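Local atomic coordinates of long form salivary protein D7L (Phlebotomus duboscqi, PDB entry 6MT7), a protein that binds and sequesters cysteinyl leukotrienes and a thromboxane A2 analogue, and so modulates blood feeding of female sand flies on vertebrate hosts. Residues S27-E30 with W31-N35; K100-N103 with F104-N107; N108-D111 with L112-A115. All coordinates share one frame; numbering follows the deposited sequence.

Contact 1: S27-E30 with W31-N35; sequences SLRE and WYRWN. With TRT (fragment of triton X-100), chain C.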
# COMPACT_ATOMS: atom_id res chain seq x y z
N SER A 27 -4.48 18.84 6.98
CA SER A 27 -5.32 18.64 5.81
C SER A 27 -5.92 17.24 5.72
O SER A 27 -6.53 16.92 4.69
CB SER A 27 -4.54 18.97 4.53
OG SER A 27 -4.25 20.35 4.47
N LEU A 28 -5.80 16.42 6.77
CA LEU A 28 -6.36 15.07 6.73
C LEU A 28 -7.80 15.05 6.23
O LEU A 28 -8.15 14.26 5.34
CB LEU A 28 -6.29 14.41 8.11
CG LEU A 28 -6.88 13.00 8.20
CD1 LEU A 28 -6.05 12.00 7.38
CD2 LEU A 28 -7.02 12.52 9.65
N ARG A 29 -8.65 15.92 6.79
CA ARG A 29 -10.06 15.92 6.40
C ARG A 29 -10.22 16.23 4.92
O ARG A 29 -11.13 15.71 4.26
CB ARG A 29 -10.85 16.93 7.23
CG ARG A 29 -12.37 16.80 7.04
CD ARG A 29 -12.91 17.75 5.95
NE ARG A 29 -14.34 17.51 5.70
CZ ARG A 29 -14.83 16.48 5.02
NH1 ARG A 29 -14.04 15.57 4.49
NH2 ARG A 29 -16.15 16.37 4.88
N GLU A 30 -9.36 17.11 4.39
CA GLU A 30 -9.44 17.41 2.96
C GLU A 30 -9.12 16.19 2.12
O GLU A 30 -9.77 15.94 1.10
CB GLU A 30 -8.50 18.56 2.61
CG GLU A 30 -8.92 19.90 3.22
CD GLU A 30 -10.36 20.27 2.93
OE1 GLU A 30 -11.04 20.80 3.84
OE2 GLU A 30 -10.83 20.05 1.79
N TRP A 31 -8.10 15.41 2.52
CA TRP A 31 -7.79 14.20 1.78
C TRP A 31 -8.99 13.27 1.72
O TRP A 31 -9.23 12.62 0.70
CB TRP A 31 -6.60 13.46 2.38
CG TRP A 31 -5.40 14.31 2.66
CD1 TRP A 31 -5.08 15.52 2.08
CD2 TRP A 31 -4.35 14.01 3.57
NE1 TRP A 31 -3.89 15.98 2.61
CE2 TRP A 31 -3.42 15.08 3.52
CE3 TRP A 31 -4.10 12.93 4.44
CZ2 TRP A 31 -2.27 15.11 4.32
CZ3 TRP A 31 -2.95 12.97 5.23
CH2 TRP A 31 -2.05 14.03 5.15
N TYR A 32 -9.77 13.21 2.81
CA TYR A 32 -10.93 12.32 2.82
C TYR A 32 -11.92 12.66 1.72
O TYR A 32 -12.64 11.78 1.24
CB TYR A 32 -11.66 12.39 4.15
CG TYR A 32 -11.15 11.46 5.23
CD1 TYR A 32 -9.81 11.23 5.42
CD2 TYR A 32 -12.06 10.84 6.10
CE1 TYR A 32 -9.36 10.38 6.45
CE2 TYR A 32 -11.63 10.01 7.10
CZ TYR A 32 -10.29 9.78 7.28
OH TYR A 32 -9.88 8.94 8.30
N ARG A 33 -12.01 13.94 1.33
CA ARG A 33 -12.91 14.32 0.24
C ARG A 33 -12.14 14.61 -1.04
O ARG A 33 -12.59 15.41 -1.87
CB ARG A 33 -13.80 15.51 0.64
CG ARG A 33 -13.12 16.78 1.13
CD ARG A 33 -14.19 17.80 1.52
NE ARG A 33 -13.66 18.94 2.26
CZ ARG A 33 -14.39 19.77 3.01
NH1 ARG A 33 -15.71 19.60 3.14
NH2 ARG A 33 -13.80 20.77 3.65
N TRP A 34 -10.99 13.95 -1.22
CA TRP A 34 -10.25 13.95 -2.48
C TRP A 34 -9.82 15.36 -2.86
O TRP A 34 -9.93 15.78 -4.02
CB TRP A 34 -11.07 13.28 -3.59
CG TRP A 34 -11.21 11.82 -3.30
CD1 TRP A 34 -12.13 11.23 -2.48
CD2 TRP A 34 -10.35 10.78 -3.76
NE1 TRP A 34 -11.91 9.87 -2.43
CE2 TRP A 34 -10.82 9.57 -3.20
CE3 TRP A 34 -9.23 10.75 -4.60
CZ2 TRP A 34 -10.21 8.35 -3.47
CZ3 TRP A 34 -8.63 9.53 -4.85
CH2 TRP A 34 -9.12 8.35 -4.29
N ASN A 35 -9.34 16.09 -1.87
CA ASN A 35 -8.75 17.41 -2.05
C ASN A 35 -7.35 17.36 -1.46
O ASN A 35 -7.17 16.91 -0.33
CB ASN A 35 -9.60 18.49 -1.35
CG ASN A 35 -9.00 19.87 -1.47
OD1 ASN A 35 -8.35 20.19 -2.46
ND2 ASN A 35 -9.22 20.70 -0.46
C25 TRT C . -12.05 6.55 6.39
O24 TRT C . -11.60 6.16 5.10
C23 TRT C . -11.12 7.25 4.31
C22 TRT C . -10.33 6.65 3.15
O21 TRT C . -9.97 7.63 2.17
C20 TRT C . -9.31 6.97 1.10
C19 TRT C . -9.08 7.95 -0.04
O18 TRT C . -7.85 8.63 0.19
C17 TRT C . -8.03 10.02 -0.01
C16 TRT C . -7.40 10.46 -1.31
O15 TRT C . -5.99 10.64 -1.16
C12 TRT C . -5.18 10.63 -2.28
C13 TRT C . -5.70 10.97 -3.53
C14 TRT C . -4.88 10.95 -4.67
C11 TRT C . -3.84 10.26 -2.18
C10 TRT C . -3.03 10.25 -3.31
C9 TRT C . -3.54 10.59 -4.56
C6 TRT C . -2.63 10.55 -5.75
C8 TRT C . -2.25 12.00 -6.05
C7 TRT C . -1.35 9.80 -5.40
C5 TRT C . -3.37 9.98 -6.98
C1 TRT C . -3.73 8.49 -7.15
C2 TRT C . -4.25 7.79 -5.90
C4 TRT C . -4.82 8.40 -8.21
C3 TRT C . -2.58 7.65 -7.69
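Glu30 and Arg33 form a salt bridge in which the arginine grips the carboxylate side-on. Arg33 CG stands between its backbone N and carbonyl carbon (chi1 56°), and the chain then runs extended to NE alongside Glu30. Arg33 NH2 meets Glu30 OE1 on its syn side at 2.8 Å. Arg33 NE reaches Glu30 OE2 at 3.1 Å from above the carboxylate plane. Asn35 ND2 bonds to Glu30 OE2 from the opposite face, nearly straight at 173°. Two donors thus grip one oxygen. The guanidinium of Arg29 lies flat on that of Arg33, with centres 3.9 Å apart and planes at 12°. Glu30 probably offsets part of the like charge.

The backbone closes the helix here. Asn35 N bonds to Glu30 O at 3.0 Å, and Trp34 N bonds to Trp31 O. This is a Schellman motif, with Trp34 at positive phi as the C-prime residue.

Leu28 and the backbone of Ser27 lie against one face of Trp31. Leu28 CA makes a CH-pi contact with its six-membered ring, and Leu28 CD1 touches Trp31 CE3 at 3.6 Å. Trp31 NE1 bonds to Thr42, and its ring stacks with Tyr45. Detergent C23 lies over the face of Tyr32. Detergent C16 lies over one face of the Trp34 ring, toward its rim.

Contact 2: K100-N103 with F104-N107; sequences KTIN and FFNN. With TRT (fragment of triton X-100), chain C.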
# COMPACT_ATOMS: atom_id res chain seq x y z
N LYS A 100 4.77 17.51 -9.57
CA LYS A 100 4.68 16.82 -10.84
C LYS A 100 3.34 16.15 -11.03
O LYS A 100 2.95 15.89 -12.18
CB LYS A 100 5.82 15.81 -10.97
CG LYS A 100 7.11 16.46 -11.47
CD LYS A 100 8.26 15.47 -11.52
CE LYS A 100 8.14 14.51 -12.69
NZ LYS A 100 8.80 15.05 -13.92
N THR A 101 2.60 15.88 -9.96
CA THR A 101 1.38 15.12 -10.10
C THR A 101 0.10 15.87 -9.72
O THR A 101 -0.98 15.34 -9.97
CB THR A 101 1.46 13.81 -9.30
OG1 THR A 101 1.81 14.08 -7.95
CG2 THR A 101 2.53 12.94 -9.88
N ILE A 102 0.19 17.07 -9.15
CA ILE A 102 -1.03 17.67 -8.59
C ILE A 102 -2.00 18.08 -9.69
O ILE A 102 -3.21 17.89 -9.55
CB ILE A 102 -0.68 18.84 -7.64
CG1 ILE A 102 -1.93 19.39 -6.94
CG2 ILE A 102 0.06 19.94 -8.38
CD1 ILE A 102 -2.82 18.33 -6.27
N ASN A 103 -1.51 18.61 -10.81
CA ASN A 103 -2.42 18.95 -11.90
C ASN A 103 -3.01 17.70 -12.55
O ASN A 103 -4.18 17.69 -12.94
CB ASN A 103 -1.71 19.80 -12.97
CG ASN A 103 -1.58 21.24 -12.56
OD1 ASN A 103 -2.36 21.75 -11.76
ND2 ASN A 103 -0.58 21.92 -13.11
N PHE A 104 -2.20 16.65 -12.69
CA PHE A 104 -2.71 15.37 -13.17
C PHE A 104 -3.85 14.89 -12.29
O PHE A 104 -4.89 14.43 -12.78
CB PHE A 104 -1.56 14.37 -13.21
CG PHE A 104 -1.96 12.97 -13.53
CD1 PHE A 104 -2.26 12.60 -14.83
CD2 PHE A 104 -1.99 12.00 -12.54
CE1 PHE A 104 -2.60 11.29 -15.11
CE2 PHE A 104 -2.34 10.70 -12.83
CZ PHE A 104 -2.64 10.35 -14.11
N PHE A 105 -3.69 15.01 -10.97
CA PHE A 105 -4.77 14.65 -10.05
C PHE A 105 -5.97 15.58 -10.22
O PHE A 105 -7.10 15.13 -10.46
CB PHE A 105 -4.28 14.71 -8.60
CG PHE A 105 -5.38 14.51 -7.61
CD1 PHE A 105 -5.89 13.23 -7.39
CD2 PHE A 105 -5.96 15.59 -6.98
CE1 PHE A 105 -6.94 13.04 -6.51
CE2 PHE A 105 -7.01 15.41 -6.09
CZ PHE A 105 -7.50 14.13 -5.85
N ASN A 106 -5.73 16.89 -10.11
CA ASN A 106 -6.84 17.84 -10.10
C ASN A 106 -7.64 17.79 -11.39
O ASN A 106 -8.84 18.05 -11.38
CB ASN A 106 -6.32 19.26 -9.90
CG ASN A 106 -5.93 19.55 -8.48
OD1 ASN A 106 -6.44 18.94 -7.54
ND2 ASN A 106 -5.02 20.52 -8.30
N ASN A 107 -6.99 17.48 -12.51
CA ASN A 107 -7.64 17.52 -13.81
C ASN A 107 -8.29 16.20 -14.19
O ASN A 107 -8.92 16.11 -15.25
CB ASN A 107 -6.63 17.93 -14.90
CG ASN A 107 -6.06 19.32 -14.67
OD1 ASN A 107 -6.62 20.11 -13.91
ND2 ASN A 107 -4.94 19.63 -15.35
C25 TRT C . -12.05 6.55 6.39
O24 TRT C . -11.60 6.16 5.10
C23 TRT C . -11.12 7.25 4.31
C22 TRT C . -10.33 6.65 3.15
O21 TRT C . -9.97 7.63 2.17
C20 TRT C . -9.31 6.97 1.10
C19 TRT C . -9.08 7.95 -0.04
O18 TRT C . -7.85 8.63 0.19
C17 TRT C . -8.03 10.02 -0.01
C16 TRT C . -7.40 10.46 -1.31
O15 TRT C . -5.99 10.64 -1.16
C12 TRT C . -5.18 10.63 -2.28
C13 TRT C . -5.70 10.97 -3.53
C14 TRT C . -4.88 10.95 -4.67
C11 TRT C . -3.84 10.26 -2.18
C10 TRT C . -3.03 10.25 -3.31
C9 TRT C . -3.54 10.59 -4.56
C6 TRT C . -2.63 10.55 -5.75
C8 TRT C . -2.25 12.00 -6.05
C7 TRT C . -1.35 9.80 -5.40
C5 TRT C . -3.37 9.98 -6.98
C1 TRT C . -3.73 8.49 -7.15
C2 TRT C . -4.25 7.79 -5.90
C4 TRT C . -4.82 8.40 -8.21
C3 TRT C . -2.58 7.65 -7.69
O HOH W 1 0.74 16.91 -13.16
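The ring of Phe104 has the carbonyl oxygen of Thr101 at its edge, near the ring plane. Phe104 CB comes 3.4 Å from Thr101 O. The ring of Phe105 is met obliquely by two groups: C14 of the Triton fragment and CD1 of Ile102. Phe105 CE1 lies 3.5 Å from detergent C14, and Phe105 CD2 lies 4.2 Å from Ile102 CD1. Both phenylalanine rings swing out from the helix with CG opposite the backbone N (chi1 173° in each). Phe105 reaches the detergent and also touches Trp34 and Leu36. Phe104 packs on Pro80, Ile83 and Ile86.

This is the C-terminal end of helix 94-106, and Phe105 belongs to the ligand pocket of this odorant-binding-protein-like fold. Regular i to i+4 backbone bonds run through the turn. Phe105 N bonds to Thr101 O, Asn106 N to Ile102 O at 2.8 Å, and Asn107 N to Asn103 O. One step differs: a water bridges Lys100 O and Phe104 N, donating to the first and accepting from the second at 3.0 Å.

Asn103, Asn106 and Asn107 are exposed. The Asn106 amide crosses the Ile102 side chain at a slant, with Asn106 ND2 3.6 Å from Ile102 CG1. Asn107 folds back over the preceding turn, its CG 3.0 Å from Asn103 O.

Contact 3: N108-D111 with L112-A115; sequences NVND and LRTA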
# COMPACT_ATOMS: atom_id res chain seq x y z
N ASN A 108 -8.16 15.17 -13.36
CA ASN A 108 -8.71 13.87 -13.70
C ASN A 108 -9.28 13.16 -12.48
O ASN A 108 -9.24 11.93 -12.42
CB ASN A 108 -7.65 12.98 -14.34
CG ASN A 108 -7.08 13.58 -15.59
OD1 ASN A 108 -7.71 13.51 -16.64
ND2 ASN A 108 -5.92 14.21 -15.49
N VAL A 109 -9.82 13.91 -11.52
CA VAL A 109 -10.10 13.34 -10.20
C VAL A 109 -11.00 12.12 -10.32
O VAL A 109 -10.71 11.05 -9.78
CB VAL A 109 -10.73 14.38 -9.26
CG1 VAL A 109 -10.90 13.74 -7.87
CG2 VAL A 109 -9.89 15.63 -9.18
N ASN A 110 -12.14 12.28 -10.99
CA ASN A 110 -13.11 11.20 -10.95
C ASN A 110 -12.67 9.99 -11.77
O ASN A 110 -12.92 8.85 -11.35
CB ASN A 110 -14.48 11.74 -11.36
CG ASN A 110 -15.10 12.59 -10.24
OD1 ASN A 110 -14.95 12.26 -9.06
ND2 ASN A 110 -15.73 13.70 -10.59
N ASP A 111 -11.96 10.19 -12.89
CA ASP A 111 -11.37 9.06 -13.60
C ASP A 111 -10.31 8.36 -12.76
O ASP A 111 -10.17 7.13 -12.82
CB ASP A 111 -10.74 9.51 -14.92
CG ASP A 111 -11.75 9.69 -16.03
OD1 ASP A 111 -12.90 9.21 -15.91
OD2 ASP A 111 -11.39 10.33 -17.03
N LEU A 112 -9.54 9.12 -11.99
CA LEU A 112 -8.56 8.51 -11.10
C LEU A 112 -9.25 7.72 -9.99
O LEU A 112 -8.80 6.62 -9.64
CB LEU A 112 -7.64 9.57 -10.51
CG LEU A 112 -6.57 10.06 -11.49
CD1 LEU A 112 -5.90 11.32 -10.94
CD2 LEU A 112 -5.54 8.96 -11.73
N ARG A 113 -10.33 8.26 -9.43
CA ARG A 113 -11.08 7.51 -8.43
C ARG A 113 -11.64 6.22 -9.03
O ARG A 113 -11.63 5.16 -8.39
CB ARG A 113 -12.18 8.38 -7.83
CG ARG A 113 -11.61 9.54 -7.02
CD ARG A 113 -12.70 10.38 -6.37
NE ARG A 113 -13.49 9.59 -5.44
CZ ARG A 113 -14.55 10.06 -4.78
NH1 ARG A 113 -14.93 11.31 -4.96
NH2 ARG A 113 -15.21 9.27 -3.94
N THR A 114 -12.11 6.28 -10.28
CA THR A 114 -12.58 5.07 -10.94
C THR A 114 -11.45 4.05 -11.09
O THR A 114 -11.60 2.87 -10.75
CB THR A 114 -13.17 5.39 -12.32
OG1 THR A 114 -14.28 6.29 -12.18
CG2 THR A 114 -13.63 4.10 -13.01
N ALA A 115 -10.30 4.50 -11.60
CA ALA A 115 -9.21 3.57 -11.88
C ALA A 115 -8.62 2.96 -10.61
O ALA A 115 -8.17 1.81 -10.63
CB ALA A 115 -8.12 4.28 -12.68
O HOH W 2 -14.34 7.28 -14.60
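Arg113 lies alongside Val109 and Asn110 because its CG stands opposite its own carbonyl carbon (chi1 -66°) and its chain bends at chi3 (62°). Arg113 CG passes 3.3 Å from Val109 O. Arg113 CD comes 4.1 Å from Val109 CG1 and 4.0 Å from Asn110 OD1. The Asn110 and Arg113 side chains run side by side in the same direction, with amide and guanidinium planes 45° apart. The charged end is held by other partners. Arg113 NE bonds to Gly118 O, and the group makes a cation-pi contact with Trp34.

Leu112 leans back on the first turn, with CG 3.4 Å from Asn108 O. The leucine packs on Phe104 and Phe105 and touches the Triton fragment.

Thr114 OG1 lies 3.0 Å from Asn110 O. A water bridges the same hydroxyl to Asp111, donating to Asp111 OD1 at 2.7 Å. Four i to i+4 backbone bonds run through the turns, from Leu112 N to Asn108 O through Ala115 N to Asp111 O.

The side chain of Asn108 makes no capping bond, and its ND2 reaches back to Phe104 O in helix 94-106. The arrangement is a short alpha helix, 109-115, with Asn108 at its N-cap position; it carries Leu112 into the ligand pocket.

How the contacts relate
The three contacts come in series along the chain, each on or at the end of a helix. Contact 1 lies on helix 28-32 and contact 2 on helix 94-106. Contact 3 follows at once on helix 109-115. The centres of contacts 2 and 3 are about 11 Å apart. The centre of contact 1 is about 15 Å from each. All three touch one another: Trp34 O is 3.5 Å from Phe105 CZ, Trp34 NE1 is 3.4 Å from Arg113 NE, and Phe105 CA is 3.6 Å from Leu112 CD1. Trp31, Tyr32, Trp34, Phe105 and Leu112 all line the pocket that holds the Triton fragment. Trp34 probably contacts leukotriene C4 and Trp31 thromboxane A2, as in related proteins.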